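Local coordinates for protein 70 kDa peptidylprolyl isomerase, putative (Plasmodium falciparum, PDB 2FBN) that probably binds the C-terminal tail of the chaperone Hsp90 through its tetratricopeptide repeat domain, part of a putative FK506-binding peptidylprolyl isomerase, at residues 39-44 against 62-67; 56-61 against 96-101; 33-38 against 66-71. All coordinates share one frame; numbering follows the deposited sequence.

Interaction 1 (39-44 against 62-67); sequences FDIKEE and KEALDF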
ATOM      1  N   PHE A  39      -2.430   3.977  18.520  1.00 22.57           N
ATOM      2  CA  PHE A  39      -2.632   2.862  19.454  1.00 24.01           C
ATOM      3  C   PHE A  39      -4.137   2.677  19.734  1.00 23.55           C
ATOM      4  O   PHE A  39      -4.660   1.568  19.652  1.00 23.28           O
ATOM      5  CB  PHE A  39      -1.858   3.089  20.752  1.00 25.20           C
ATOM      6  CG  PHE A  39      -2.060   1.997  21.768  1.00 26.23           C
ATOM      7  CD1 PHE A  39      -1.292   0.843  21.723  1.00 28.44           C
ATOM      8  CD2 PHE A  39      -3.024   2.126  22.759  1.00 29.25           C
ATOM      9  CE1 PHE A  39      -1.477  -0.179  22.665  1.00 29.85           C
ATOM     10  CE2 PHE A  39      -3.227   1.104  23.701  1.00 29.77           C
ATOM     11  CZ  PHE A  39      -2.461  -0.042  23.646  1.00 28.59           C
ATOM     12  N   ASP A  40      -4.826   3.778  20.028  1.00 24.62           N
ATOM     13  CA  ASP A  40      -6.243   3.738  20.385  1.00 24.57           C
ATOM     14  C   ASP A  40      -7.099   3.213  19.237  1.00 24.26           C
ATOM     15  O   ASP A  40      -8.011   2.389  19.436  1.00 23.76           O
ATOM     16  CB  ASP A  40      -6.727   5.128  20.783  1.00 25.51           C
ATOM     17  CG  ASP A  40      -6.210   5.568  22.146  1.00 27.40           C
ATOM     18  OD1 ASP A  40      -5.725   4.715  22.933  1.00 30.85           O
ATOM     19  OD2 ASP A  40      -6.295   6.789  22.407  1.00 30.26           O
ATOM     20  N   ILE A  41      -6.800   3.688  18.028  1.00 22.51           N
ATOM     21  CA  ILE A  41      -7.540   3.266  16.842  1.00 22.06           C
ATOM     22  C   ILE A  41      -7.267   1.777  16.535  1.00 21.23           C
ATOM     23  O   ILE A  41      -8.192   1.039  16.163  1.00 21.01           O
ATOM     24  CB  ILE A  41      -7.254   4.207  15.643  1.00 21.30           C
ATOM     25  CG1 ILE A  41      -7.821   5.605  15.968  1.00 23.42           C
ATOM     26  CG2 ILE A  41      -7.877   3.661  14.349  1.00 21.65           C
ATOM     27  CD1 ILE A  41      -7.240   6.729  15.146  1.00 26.38           C
ATOM     28  N   LYS A  42      -6.020   1.344  16.728  1.00 21.54           N
ATOM     29  CA  LYS A  42      -5.669  -0.071  16.601  1.00 21.68           C
ATOM     30  C   LYS A  42      -6.549  -0.911  17.546  1.00 22.52           C
ATOM     31  O   LYS A  42      -7.092  -1.932  17.141  1.00 22.81           O
ATOM     32  CB  LYS A  42      -4.179  -0.311  16.886  1.00 21.90           C
ATOM     33  CG  LYS A  42      -3.760  -1.783  16.752  1.00 23.40           C
ATOM     34  CD  LYS A  42      -2.571  -2.136  17.644  1.00 28.98           C
ATOM     35  CE  LYS A  42      -2.796  -1.773  19.103  1.00 31.06           C
ATOM     36  NZ  LYS A  42      -2.231  -2.791  20.031  1.00 33.02           N
ATOM     37  N   GLU A  43      -6.703  -0.460  18.790  1.00 23.45           N
ATOM     38  CA  GLU A  43      -7.547  -1.193  19.741  1.00 24.16           C
ATOM     39  C   GLU A  43      -9.007  -1.271  19.263  1.00 23.69           C
ATOM     40  O   GLU A  43      -9.656  -2.305  19.406  1.00 23.99           O
ATOM     41  CB  GLU A  43      -7.443  -0.609  21.157  1.00 24.39           C
ATOM     42  CG  GLU A  43      -6.032  -0.635  21.744  1.00 29.02           C
ATOM     43  CD  GLU A  43      -5.577  -2.006  22.192  1.00 35.84           C
ATOM     44  OE1 GLU A  43      -5.091  -2.778  21.333  1.00 37.73           O
ATOM     45  OE2 GLU A  43      -5.680  -2.308  23.413  1.00 38.63           O
ATOM     46  N   GLU A  44      -9.514  -0.197  18.668  1.00 23.85           N
ATOM     47  CA  GLU A  44     -10.848  -0.220  18.061  1.00 24.33           C
ATOM     48  C   GLU A  44     -10.957  -1.274  16.957  1.00 24.18           C
ATOM     49  O   GLU A  44     -11.985  -1.955  16.825  1.00 23.51           O
ATOM     50  CB  GLU A  44     -11.198   1.134  17.461  1.00 24.59           C
ATOM     51  CG  GLU A  44     -11.384   2.258  18.474  1.00 27.93           C
ATOM     52  CD  GLU A  44     -11.732   3.559  17.794  1.00 32.10           C
ATOM     53  OE1 GLU A  44     -12.745   3.604  17.057  1.00 35.80           O
ATOM     54  OE2 GLU A  44     -10.997   4.543  17.997  1.00 36.82           O
ATOM     55  N   LYS A  62      -6.153   0.538   9.105  1.00 17.25           N
ATOM     56  CA  LYS A  62      -5.607   1.472   8.110  1.00 17.75           C
ATOM     57  C   LYS A  62      -5.528   2.907   8.645  1.00 18.08           C
ATOM     58  O   LYS A  62      -4.532   3.608   8.443  1.00 17.96           O
ATOM     59  CB  LYS A  62      -6.410   1.401   6.823  1.00 18.07           C
ATOM     60  CG  LYS A  62      -6.099   0.134   6.048  1.00 20.54           C
ATOM     61  CD  LYS A  62      -6.732   0.126   4.688  1.00 25.69           C
ATOM     62  CE  LYS A  62      -5.973  -0.876   3.829  1.00 27.78           C
ATOM     63  NZ  LYS A  62      -6.379  -0.818   2.403  1.00 27.40           N
ATOM     64  N   GLU A  63      -6.590   3.353   9.311  1.00 18.93           N
ATOM     65  CA  GLU A  63      -6.564   4.659   9.989  1.00 20.63           C
ATOM     66  C   GLU A  63      -5.399   4.782  10.990  1.00 19.91           C
ATOM     67  O   GLU A  63      -4.717   5.811  11.041  1.00 20.77           O
ATOM     68  CB  GLU A  63      -7.894   4.888  10.708  1.00 20.66           C
ATOM     69  CG  GLU A  63      -9.051   5.192   9.764  1.00 23.26           C
ATOM     70  CD  GLU A  63     -10.394   5.356  10.489  1.00 24.42           C
ATOM     71  OE1 GLU A  63     -10.453   5.132  11.717  1.00 29.67           O
ATOM     72  OE2 GLU A  63     -11.381   5.717   9.807  1.00 31.54           O
ATOM     73  N   ALA A  64      -5.183   3.744  11.802  1.00 19.56           N
ATOM     74  CA  ALA A  64      -4.046   3.712  12.727  1.00 18.90           C
ATOM     75  C   ALA A  64      -2.720   3.971  11.989  1.00 18.54           C
ATOM     76  O   ALA A  64      -1.917   4.830  12.386  1.00 19.08           O
ATOM     77  CB  ALA A  64      -3.984   2.358  13.481  1.00 19.20           C
ATOM     78  N   LEU A  65      -2.508   3.215  10.913  1.00 18.29           N
ATOM     79  CA  LEU A  65      -1.288   3.340  10.104  1.00 18.18           C
ATOM     80  C   LEU A  65      -1.136   4.721   9.455  1.00 18.09           C
ATOM     81  O   LEU A  65      -0.013   5.208   9.274  1.00 17.67           O
ATOM     82  CB  LEU A  65      -1.226   2.243   9.041  1.00 18.66           C
ATOM     83  CG  LEU A  65      -0.966   0.844   9.615  1.00 18.78           C
ATOM     84  CD1 LEU A  65      -1.052  -0.197   8.500  1.00 20.76           C
ATOM     85  CD2 LEU A  65       0.390   0.797  10.348  1.00 19.08           C
ATOM     86  N   ASP A  66      -2.265   5.330   9.085  1.00 17.75           N
ATOM     87  CA  ASP A  66      -2.262   6.675   8.476  1.00 18.25           C
ATOM     88  C   ASP A  66      -1.606   7.743   9.371  1.00 18.14           C
ATOM     89  O   ASP A  66      -1.038   8.718   8.865  1.00 18.30           O
ATOM     90  CB  ASP A  66      -3.686   7.086   8.117  1.00 17.90           C
ATOM     91  CG  ASP A  66      -4.257   6.295   6.936  1.00 18.70           C
ATOM     92  OD1 ASP A  66      -3.489   5.654   6.199  1.00 19.78           O
ATOM     93  OD2 ASP A  66      -5.487   6.341   6.748  1.00 22.31           O
ATOM     94  N   PHE A  67      -1.654   7.536  10.689  1.00 18.61           N
ATOM     95  CA  PHE A  67      -0.968   8.444  11.621  1.00 18.58           C
ATOM     96  C   PHE A  67       0.538   8.466  11.438  1.00 18.53           C
ATOM     97  O   PHE A  67       1.184   9.409  11.856  1.00 18.72           O
ATOM     98  CB  PHE A  67      -1.323   8.136  13.063  1.00 20.40           C
ATOM     99  CG  PHE A  67      -2.619   8.737  13.469  1.00 21.35           C
ATOM    100  CD1 PHE A  67      -2.698  10.099  13.765  1.00 23.86           C
ATOM    101  CD2 PHE A  67      -3.771   7.960  13.525  1.00 24.89           C
ATOM    102  CE1 PHE A  67      -3.928  10.677  14.134  1.00 24.98           C
ATOM    103  CE2 PHE A  67      -4.992   8.525  13.886  1.00 26.16           C
ATOM    104  CZ  PHE A  67      -5.065   9.894  14.193  1.00 25.68           C
TER
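Ile41 and Ala64 face each other where two helices run almost exactly antiparallel: their CA atoms are 5.4 Å apart, and the axes of 39-44 and 62-66 approach to 8.1 Å at 171°. Such a close approach needs a small residue on one side. Ala64 provides it: its methyl leaves room for the branched Ile41 and for the backbone of 39-44, and its CB also sits 4.3 Å from Lys42 CB. Ile41 is the main apolar filler. With chi1 at -66°, CG2 stands anti to the backbone N and reaches across to the opposing backbone, 3.7 Å from Ala64 N. The other branch, CG1 with CD1, lies beside the backbone N and runs to the edge of the Phe67 ring; the modelled separation there is too short to be trusted in detail.

Helices 31-50 and 54-66 follow each other in the chain and form an antiparallel helical hairpin, the element from which tetratricopeptide repeat domains are built. On its rim, the first methylene of Glu63, CB, packs 3.8 Å from Ile41 CG2. The extended glutamate chain crosses the isoleucine at about a right angle, and at the border of the contact Glu63 OE1 also comes to 4.0 Å from Ile41 CG2. There Glu63 OE1 is 6.0 Å from Glu44 OE1. Lys60, salt-bridged to Glu44 and weakly paired with Glu63, would be expected to ease this like-charge approach. Lys42 contributes its aliphatic base to the interface but sends NZ away from it, to Glu43 OE1 at 3.1 Å, approaching from above the carboxylate plane.

Interaction 2 (56-61 against 96-101); sequences EAIVKY and TCYNKN
The rings of Tyr61 and Tyr98 meet the opposite segment in different ways. Cys97 SG lies in the plane of the Tyr61 ring, at its edge: it is 4.0 Å from Tyr61 CE2 and 85° off the ring normal, a sulfur-aromatic contact in which the polarisable sulfur faces the ring hydrogens. The Tyr98 ring is approached obliquely by Ile58, with Ile58 CD1 3.8 Å from Tyr98 CE1, while Ile58 CG2 packs against the phenol end, 3.4 Å from Tyr98 OH.

Both tyrosines keep their hydroxyls occupied beyond the pair of segments. Tyr61 OH is hydrogen-bonded to Asn46 OD1, and Tyr98 OH makes a weak bond with Lys62 NZ. Both residues are buried, and the Tyr98 ring also meets the His110 ring, their planes moderately tilted.

The segments belong to helices 54-66 and 77-100, successive antiparallel members of the tetratricopeptide repeat stack. Their local axes come within 10.3 Å at 150°, and residues 96-101 fall within a recognised repeat. Ile58 fills the space between these axes. Its chi1 of -70° turns CG1 beside the backbone N and CG2 anti to it; the CG1-CD1 branch runs past Cys97 to the Tyr98 ring and Asn101, leaving CG2 to the phenol end. Packing is tight at Ile58 CG1, only 3.4 Å from Cys97 CB; cysteine, slim at this point, admits the isoleucine. Alongside, Ala57 CB touches Cys97 SG at 4.2 Å. At the exposed margin Asn101 comes from the opposite direction to Ile58: its ND2 stands 3.6 Å from Ile58 CD1 and donates its hydrogen bond to Asn55 OD1.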
ATOM      1  N   GLU A  56     -14.885  -3.564   9.012  1.00 22.91           N
ATOM      2  CA  GLU A  56     -14.792  -2.467   9.975  1.00 22.83           C
ATOM      3  C   GLU A  56     -13.412  -2.449  10.630  1.00 22.01           C
ATOM      4  O   GLU A  56     -12.815  -1.372  10.822  1.00 21.19           O
ATOM      5  CB  GLU A  56     -15.889  -2.615  11.027  1.00 24.48           C
ATOM      6  CG  GLU A  56     -17.323  -2.376  10.483  1.00 26.11           C
ATOM      7  CD  GLU A  56     -17.904  -3.509   9.601  1.00 29.53           C
ATOM      8  OE1 GLU A  56     -17.317  -4.617   9.488  1.00 29.15           O
ATOM      9  OE2 GLU A  56     -18.987  -3.273   9.007  1.00 31.98           O
ATOM     10  N   ALA A  57     -12.908  -3.641  10.972  1.00 20.23           N
ATOM     11  CA  ALA A  57     -11.568  -3.768  11.541  1.00 19.34           C
ATOM     12  C   ALA A  57     -10.503  -3.251  10.575  1.00 18.81           C
ATOM     13  O   ALA A  57      -9.590  -2.522  10.984  1.00 18.14           O
ATOM     14  CB  ALA A  57     -11.280  -5.207  11.932  1.00 19.18           C
ATOM     15  N   ILE A  58     -10.648  -3.605   9.298  1.00 18.13           N
ATOM     16  CA  ILE A  58      -9.700  -3.168   8.258  1.00 18.24           C
ATOM     17  C   ILE A  58      -9.602  -1.638   8.210  1.00 18.58           C
ATOM     18  O   ILE A  58      -8.494  -1.078   8.218  1.00 18.68           O
ATOM     19  CB  ILE A  58     -10.085  -3.742   6.884  1.00 17.85           C
ATOM     20  CG1 ILE A  58      -9.823  -5.261   6.871  1.00 19.15           C
ATOM     21  CG2 ILE A  58      -9.328  -3.013   5.772  1.00 17.87           C
ATOM     22  CD1 ILE A  58     -10.480  -6.003   5.709  1.00 19.85           C
ATOM     23  N   VAL A  59     -10.756  -0.968   8.177  1.00 18.87           N
ATOM     24  CA  VAL A  59     -10.777   0.499   8.173  1.00 19.41           C
ATOM     25  C   VAL A  59      -9.968   1.069   9.346  1.00 19.63           C
ATOM     26  O   VAL A  59      -9.104   1.945   9.149  1.00 19.19           O
ATOM     27  CB  VAL A  59     -12.235   1.028   8.147  1.00 19.77           C
ATOM     28  CG1 VAL A  59     -12.260   2.534   8.321  1.00 21.37           C
ATOM     29  CG2 VAL A  59     -12.946   0.595   6.824  1.00 21.27           C
ATOM     30  N   LYS A  60     -10.194   0.537  10.548  1.00 18.81           N
ATOM     31  CA  LYS A  60      -9.512   1.044  11.757  1.00 18.86           C
ATOM     32  C   LYS A  60      -8.008   0.818  11.707  1.00 18.14           C
ATOM     33  O   LYS A  60      -7.225   1.736  11.996  1.00 17.69           O
ATOM     34  CB  LYS A  60     -10.094   0.450  13.042  1.00 20.02           C
ATOM     35  CG  LYS A  60     -11.559   0.834  13.278  1.00 21.56           C
ATOM     36  CD  LYS A  60     -11.711   2.317  13.605  1.00 25.69           C
ATOM     37  CE  LYS A  60     -13.163   2.626  13.939  1.00 29.55           C
ATOM     38  NZ  LYS A  60     -13.368   4.070  14.176  1.00 31.83           N
ATOM     39  N   TYR A  61      -7.597  -0.393  11.332  1.00 17.50           N
ATOM     40  CA  TYR A  61      -6.155  -0.652  11.225  1.00 17.42           C
ATOM     41  C   TYR A  61      -5.488   0.293  10.229  1.00 16.79           C
ATOM     42  O   TYR A  61      -4.398   0.785  10.481  1.00 17.40           O
ATOM     43  CB  TYR A  61      -5.861  -2.095  10.858  1.00 17.36           C
ATOM     44  CG  TYR A  61      -6.295  -3.098  11.906  1.00 18.17           C
ATOM     45  CD1 TYR A  61      -5.966  -2.926  13.261  1.00 17.01           C
ATOM     46  CD2 TYR A  61      -6.991  -4.243  11.528  1.00 17.16           C
ATOM     47  CE1 TYR A  61      -6.359  -3.883  14.223  1.00 19.22           C
ATOM     48  CE2 TYR A  61      -7.393  -5.191  12.462  1.00 18.02           C
ATOM     49  CZ  TYR A  61      -7.071  -5.014  13.810  1.00 18.32           C
ATOM     50  OH  TYR A  61      -7.490  -5.974  14.722  1.00 20.61           O
ATOM     51  N   THR A  96      -4.216 -10.912   8.427  1.00 18.04           N
ATOM     52  CA  THR A  96      -5.300 -11.815   8.863  1.00 18.82           C
ATOM     53  C   THR A  96      -6.659 -11.443   8.254  1.00 18.16           C
ATOM     54  O   THR A  96      -7.350 -12.295   7.677  1.00 17.93           O
ATOM     55  CB  THR A  96      -5.406 -11.866  10.398  1.00 19.65           C
ATOM     56  OG1 THR A  96      -4.114 -12.165  10.952  1.00 22.53           O
ATOM     57  CG2 THR A  96      -6.426 -12.918  10.831  1.00 21.19           C
ATOM     58  N   CYS A  97      -7.032 -10.165   8.351  1.00 17.86           N
ATOM     59  CA  CYS A  97      -8.307  -9.700   7.833  1.00 18.26           C
ATOM     60  C   CYS A  97      -8.432 -10.017   6.355  1.00 18.36           C
ATOM     61  O   CYS A  97      -9.427 -10.540   5.886  1.00 19.30           O
ATOM     62  CB  CYS A  97      -8.474  -8.189   8.058  1.00 18.93           C
ATOM     63  SG  CYS A  97      -8.775  -7.784   9.804  1.00 21.00           S
ATOM     64  N   TYR A  98      -7.383  -9.708   5.612  1.00 17.51           N
ATOM     65  CA  TYR A  98      -7.438  -9.909   4.178  1.00 17.76           C
ATOM     66  C   TYR A  98      -7.430 -11.398   3.785  1.00 17.41           C
ATOM     67  O   TYR A  98      -8.096 -11.781   2.827  1.00 17.73           O
ATOM     68  CB  TYR A  98      -6.309  -9.130   3.533  1.00 17.73           C
ATOM     69  CG  TYR A  98      -6.557  -7.633   3.487  1.00 17.18           C
ATOM     70  CD1 TYR A  98      -7.743  -7.112   2.953  1.00 17.88           C
ATOM     71  CD2 TYR A  98      -5.583  -6.742   3.945  1.00 15.78           C
ATOM     72  CE1 TYR A  98      -7.951  -5.712   2.868  1.00 19.31           C
ATOM     73  CE2 TYR A  98      -5.783  -5.354   3.860  1.00 18.42           C
ATOM     74  CZ  TYR A  98      -6.964  -4.858   3.333  1.00 19.58           C
ATOM     75  OH  TYR A  98      -7.147  -3.485   3.246  1.00 21.53           O
ATOM     76  N   ASN A  99      -6.688 -12.231   4.519  1.00 17.46           N
ATOM     77  CA  ASN A  99      -6.812 -13.698   4.324  1.00 17.70           C
ATOM     78  C   ASN A  99      -8.234 -14.201   4.570  1.00 19.10           C
ATOM     79  O   ASN A  99      -8.777 -14.979   3.779  1.00 18.67           O
ATOM     80  CB  ASN A  99      -5.797 -14.453   5.166  1.00 18.27           C
ATOM     81  CG  ASN A  99      -4.410 -14.479   4.515  1.00 17.82           C
ATOM     82  OD1 ASN A  99      -4.286 -14.334   3.286  1.00 18.59           O
ATOM     83  ND2 ASN A  99      -3.380 -14.721   5.321  1.00 19.12           N
ATOM     84  N   LYS A 100      -8.844 -13.716   5.639  1.00 19.28           N
ATOM     85  CA  LYS A 100     -10.243 -14.026   5.938  1.00 20.98           C
ATOM     86  C   LYS A 100     -11.180 -13.599   4.805  1.00 21.16           C
ATOM     87  O   LYS A 100     -12.059 -14.368   4.390  1.00 21.60           O
ATOM     88  CB  LYS A 100     -10.660 -13.374   7.250  1.00 20.88           C
ATOM     89  CG  LYS A 100     -10.153 -14.110   8.474  1.00 20.64           C
ATOM     90  CD  LYS A 100     -10.377 -13.335   9.781  1.00 23.19           C
ATOM     91  CE  LYS A 100     -10.216 -14.274  10.982  1.00 27.34           C
ATOM     92  NZ  LYS A 100     -11.373 -15.254  11.074  1.00 27.40           N
ATOM     93  N   ASN A 101     -10.980 -12.388   4.278  1.00 20.82           N
ATOM     94  CA  ASN A 101     -11.800 -11.872   3.173  1.00 21.47           C
ATOM     95  C   ASN A 101     -11.393 -12.418   1.793  1.00 21.19           C
ATOM     96  O   ASN A 101     -11.986 -12.052   0.772  1.00 22.10           O
ATOM     97  CB  ASN A 101     -11.771 -10.333   3.162  1.00 21.56           C
ATOM     98  CG  ASN A 101     -12.732  -9.718   4.175  1.00 23.71           C
ATOM     99  OD1 ASN A 101     -13.412 -10.427   4.922  1.00 25.18           O
ATOM    100  ND2 ASN A 101     -12.792  -8.382   4.195  1.00 24.48           N
TER

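Interaction 3 (33-38 against 66-71); sequences EKVQSA and DFFIHT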
ATOM      1  N   GLU A  33       0.956  12.539  20.100  1.00 24.22           N
ATOM      2  CA  GLU A  33      -0.470  12.331  19.850  1.00 24.79           C
ATOM      3  C   GLU A  33      -0.714  11.368  18.697  1.00 23.99           C
ATOM      4  O   GLU A  33      -1.684  10.604  18.726  1.00 24.57           O
ATOM      5  CB  GLU A  33      -1.190  13.647  19.580  1.00 24.76           C
ATOM      6  CG  GLU A  33      -1.320  14.553  20.798  1.00 25.92           C
ATOM      7  CD  GLU A  33      -1.940  15.896  20.452  1.00 27.53           C
ATOM      8  OE1 GLU A  33      -1.525  16.531  19.455  1.00 27.60           O
ATOM      9  OE2 GLU A  33      -2.835  16.335  21.210  1.00 32.56           O
ATOM     10  N   LYS A  34       0.160  11.407  17.689  1.00 22.77           N
ATOM     11  CA  LYS A  34       0.055  10.467  16.566  1.00 22.44           C
ATOM     12  C   LYS A  34       0.169   9.039  17.087  1.00 22.35           C
ATOM     13  O   LYS A  34      -0.646   8.187  16.745  1.00 22.77           O
ATOM     14  CB  LYS A  34       1.095  10.745  15.484  1.00 21.70           C
ATOM     15  CG  LYS A  34       0.836  12.049  14.735  1.00 20.79           C
ATOM     16  CD  LYS A  34       1.873  12.271  13.667  1.00 18.74           C
ATOM     17  CE  LYS A  34       1.637  13.579  12.930  1.00 20.49           C
ATOM     18  NZ  LYS A  34       2.672  13.790  11.896  1.00 20.33           N
ATOM     19  N   VAL A  35       1.151   8.803  17.953  1.00 22.52           N
ATOM     20  CA  VAL A  35       1.342   7.479  18.560  1.00 23.07           C
ATOM     21  C   VAL A  35       0.138   7.056  19.397  1.00 23.39           C
ATOM     22  O   VAL A  35      -0.361   5.929  19.241  1.00 23.52           O
ATOM     23  CB  VAL A  35       2.630   7.416  19.410  1.00 23.00           C
ATOM     24  CG1 VAL A  35       2.753   6.051  20.128  1.00 24.25           C
ATOM     25  CG2 VAL A  35       3.847   7.625  18.519  1.00 24.09           C
ATOM     26  N   GLN A  36      -0.329   7.955  20.268  1.00 23.49           N
ATOM     27  CA  GLN A  36      -1.459   7.643  21.148  1.00 24.41           C
ATOM     28  C   GLN A  36      -2.726   7.312  20.368  1.00 23.73           C
ATOM     29  O   GLN A  36      -3.396   6.316  20.660  1.00 23.60           O
ATOM     30  CB  GLN A  36      -1.715   8.769  22.168  1.00 24.91           C
ATOM     31  CG  GLN A  36      -2.735   8.398  23.246  1.00 28.47           C
ATOM     32  CD  GLN A  36      -2.381   7.112  23.984  1.00 31.43           C
ATOM     33  OE1 GLN A  36      -1.341   7.020  24.640  1.00 33.07           O
ATOM     34  NE2 GLN A  36      -3.251   6.107  23.876  1.00 31.16           N
ATOM     35  N   SER A  37      -3.043   8.145  19.376  1.00 23.49           N
ATOM     36  CA  SER A  37      -4.233   7.953  18.554  1.00 23.71           C
ATOM     37  C   SER A  37      -4.124   6.663  17.738  1.00 22.96           C
ATOM     38  O   SER A  37      -5.092   5.914  17.631  1.00 22.59           O
ATOM     39  CB  SER A  37      -4.488   9.155  17.642  1.00 24.61           C
ATOM     40  OG  SER A  37      -4.663  10.357  18.393  1.00 26.62           O
ATOM     41  N   ALA A  38      -2.948   6.415  17.163  1.00 22.05           N
ATOM     42  CA  ALA A  38      -2.725   5.169  16.405  1.00 21.67           C
ATOM     43  C   ALA A  38      -2.956   3.937  17.298  1.00 21.97           C
ATOM     44  O   ALA A  38      -3.625   2.983  16.899  1.00 21.46           O
ATOM     45  CB  ALA A  38      -1.322   5.139  15.792  1.00 22.42           C
ATOM     46  N   ASP A  66      -2.265   5.330   9.085  1.00 17.75           N
ATOM     47  CA  ASP A  66      -2.262   6.675   8.476  1.00 18.25           C
ATOM     48  C   ASP A  66      -1.606   7.743   9.371  1.00 18.14           C
ATOM     49  O   ASP A  66      -1.038   8.718   8.865  1.00 18.30           O
ATOM     50  CB  ASP A  66      -3.686   7.086   8.117  1.00 17.90           C
ATOM     51  CG  ASP A  66      -4.257   6.295   6.936  1.00 18.70           C
ATOM     52  OD1 ASP A  66      -3.489   5.654   6.199  1.00 19.78           O
ATOM     53  OD2 ASP A  66      -5.487   6.341   6.748  1.00 22.31           O
ATOM     54  N   PHE A  67      -1.654   7.536  10.689  1.00 18.61           N
ATOM     55  CA  PHE A  67      -0.968   8.444  11.621  1.00 18.58           C
ATOM     56  C   PHE A  67       0.538   8.466  11.438  1.00 18.53           C
ATOM     57  O   PHE A  67       1.184   9.409  11.856  1.00 18.72           O
ATOM     58  CB  PHE A  67      -1.323   8.136  13.063  1.00 20.40           C
ATOM     59  CG  PHE A  67      -2.619   8.737  13.469  1.00 21.35           C
ATOM     60  CD1 PHE A  67      -2.698  10.099  13.765  1.00 23.86           C
ATOM     61  CD2 PHE A  67      -3.771   7.960  13.525  1.00 24.89           C
ATOM     62  CE1 PHE A  67      -3.928  10.677  14.134  1.00 24.98           C
ATOM     63  CE2 PHE A  67      -4.992   8.525  13.886  1.00 26.16           C
ATOM     64  CZ  PHE A  67      -5.065   9.894  14.193  1.00 25.68           C
ATOM     65  N   PHE A  68       1.079   7.434  10.784  1.00 18.41           N
ATOM     66  CA  PHE A  68       2.521   7.321  10.590  1.00 19.01           C
ATOM     67  C   PHE A  68       3.007   7.687   9.186  1.00 19.10           C
ATOM     68  O   PHE A  68       4.184   7.541   8.894  1.00 19.19           O
ATOM     69  CB  PHE A  68       2.994   5.916  10.988  1.00 18.72           C
ATOM     70  CG  PHE A  68       2.698   5.595  12.420  1.00 18.70           C
ATOM     71  CD1 PHE A  68       3.073   6.493  13.425  1.00 19.03           C
ATOM     72  CD2 PHE A  68       2.061   4.407  12.769  1.00 19.58           C
ATOM     73  CE1 PHE A  68       2.786   6.214  14.776  1.00 21.87           C
ATOM     74  CE2 PHE A  68       1.788   4.120  14.115  1.00 21.93           C
ATOM     75  CZ  PHE A  68       2.148   5.029  15.106  1.00 19.85           C
ATOM     76  N   ILE A  69       2.109   8.177   8.329  1.00 19.07           N
ATOM     77  CA  ILE A  69       2.528   8.699   7.024  1.00 18.42           C
ATOM     78  C   ILE A  69       3.533   9.840   7.248  1.00 18.59           C
ATOM     79  O   ILE A  69       3.347  10.714   8.118  1.00 17.95           O
ATOM     80  CB  ILE A  69       1.301   9.178   6.187  1.00 18.52           C
ATOM     81  CG1 ILE A  69       0.364   7.997   5.932  1.00 17.65           C
ATOM     82  CG2 ILE A  69       1.739   9.817   4.849  1.00 18.97           C
ATOM     83  CD1 ILE A  69      -0.966   8.389   5.320  1.00 18.93           C
ATOM     84  N   HIS A  70       4.605   9.831   6.458  1.00 19.91           N
ATOM     85  CA  HIS A  70       5.669  10.843   6.558  1.00 20.23           C
ATOM     86  C   HIS A  70       6.281  10.973   7.958  1.00 22.11           C
ATOM     87  O   HIS A  70       6.400  12.089   8.476  1.00 22.06           O
ATOM     88  CB  HIS A  70       5.195  12.239   6.096  1.00 20.18           C
ATOM     89  CG  HIS A  70       4.510  12.254   4.766  1.00 19.98           C
ATOM     90  ND1 HIS A  70       4.914  11.483   3.696  1.00 21.13           N
ATOM     91  CD2 HIS A  70       3.456  12.984   4.326  1.00 19.48           C
ATOM     92  CE1 HIS A  70       4.124  11.722   2.660  1.00 22.80           C
ATOM     93  NE2 HIS A  70       3.236  12.636   3.016  1.00 19.48           N
ATOM     94  N   THR A  71       6.643   9.837   8.562  1.00 22.88           N
ATOM     95  CA  THR A  71       7.305   9.850   9.870  1.00 24.72           C
ATOM     96  C   THR A  71       8.662   9.146   9.773  1.00 27.18           C
ATOM     97  O   THR A  71       9.176   8.633  10.783  1.00 27.30           O
ATOM     98  CB  THR A  71       6.438   9.188  10.981  1.00 24.08           C
ATOM     99  OG1 THR A  71       6.156   7.835  10.625  1.00 23.84           O
ATOM    100  CG2 THR A  71       5.119   9.949  11.195  1.00 23.06           C
TER
HETATM  101  O   HOH W   1       1.878  11.573  10.318  1.00 21.86           O
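The extended chain of Lys34 passes over the carbonyl of Phe67, crossing its side chain at a slant. With chi1 at -69°, CG is beside the backbone N, and the methylenes pass the turn, CD being 3.5 Å from Phe67 O. This long reach brings NZ to a water at 2.8 Å, which in turn donates to Phe67 O at 2.7 Å and to Ile69 O at 2.8 Å. The water thereby links the ammonium to two carbonyls of a type I turn from Asp66 to Ile69, in the connection toward helix 77-100.

Ser37 lays CB over one face of the Phe67 ring, 3.9 Å from the centroid and 23° off the normal, a CH-pi contact offset toward the rim. Its hydroxyl turns back to its own helix: OG bonds to Glu33 O at 3.0 Å, on the opposite face of that carbonyl from Ser37 N. Phe68, with chi1 at -60°, swings its ring toward 33-38; CZ meets Ala38 CB at 3.5 Å, and Val35 CG2 stands at the ring edge.

Phe68 is also touched by Ile86, Lys83 and Glu87 of helix 77-100, and so sits between that helix and helix 31-50.

In the fold
Interactions 1 and 3 lie side by side along helix 31-50, their centres 8 Å apart; they share Asp66 and Phe67, and Ala38 CB meets Ala64 O at 3.5 Å. Interaction 2 uses the earlier part of helix 54-66, with its centre 12 Å from that of interaction 1. The two are joined by the salt bridge Glu44 OE1 to Lys60 NZ at 3.0 Å. Interactions 2 and 3 do not touch, their nearest atoms being about 5 Å apart. Together the three tie helices 31-50, 54-66 and 77-100 into one end of the repeat domain. Interactions 1 and 3 border the second subunit through their shared Asp66; in interaction 3, His70 NE2 also bonds to Asn132 OD1 of that chain.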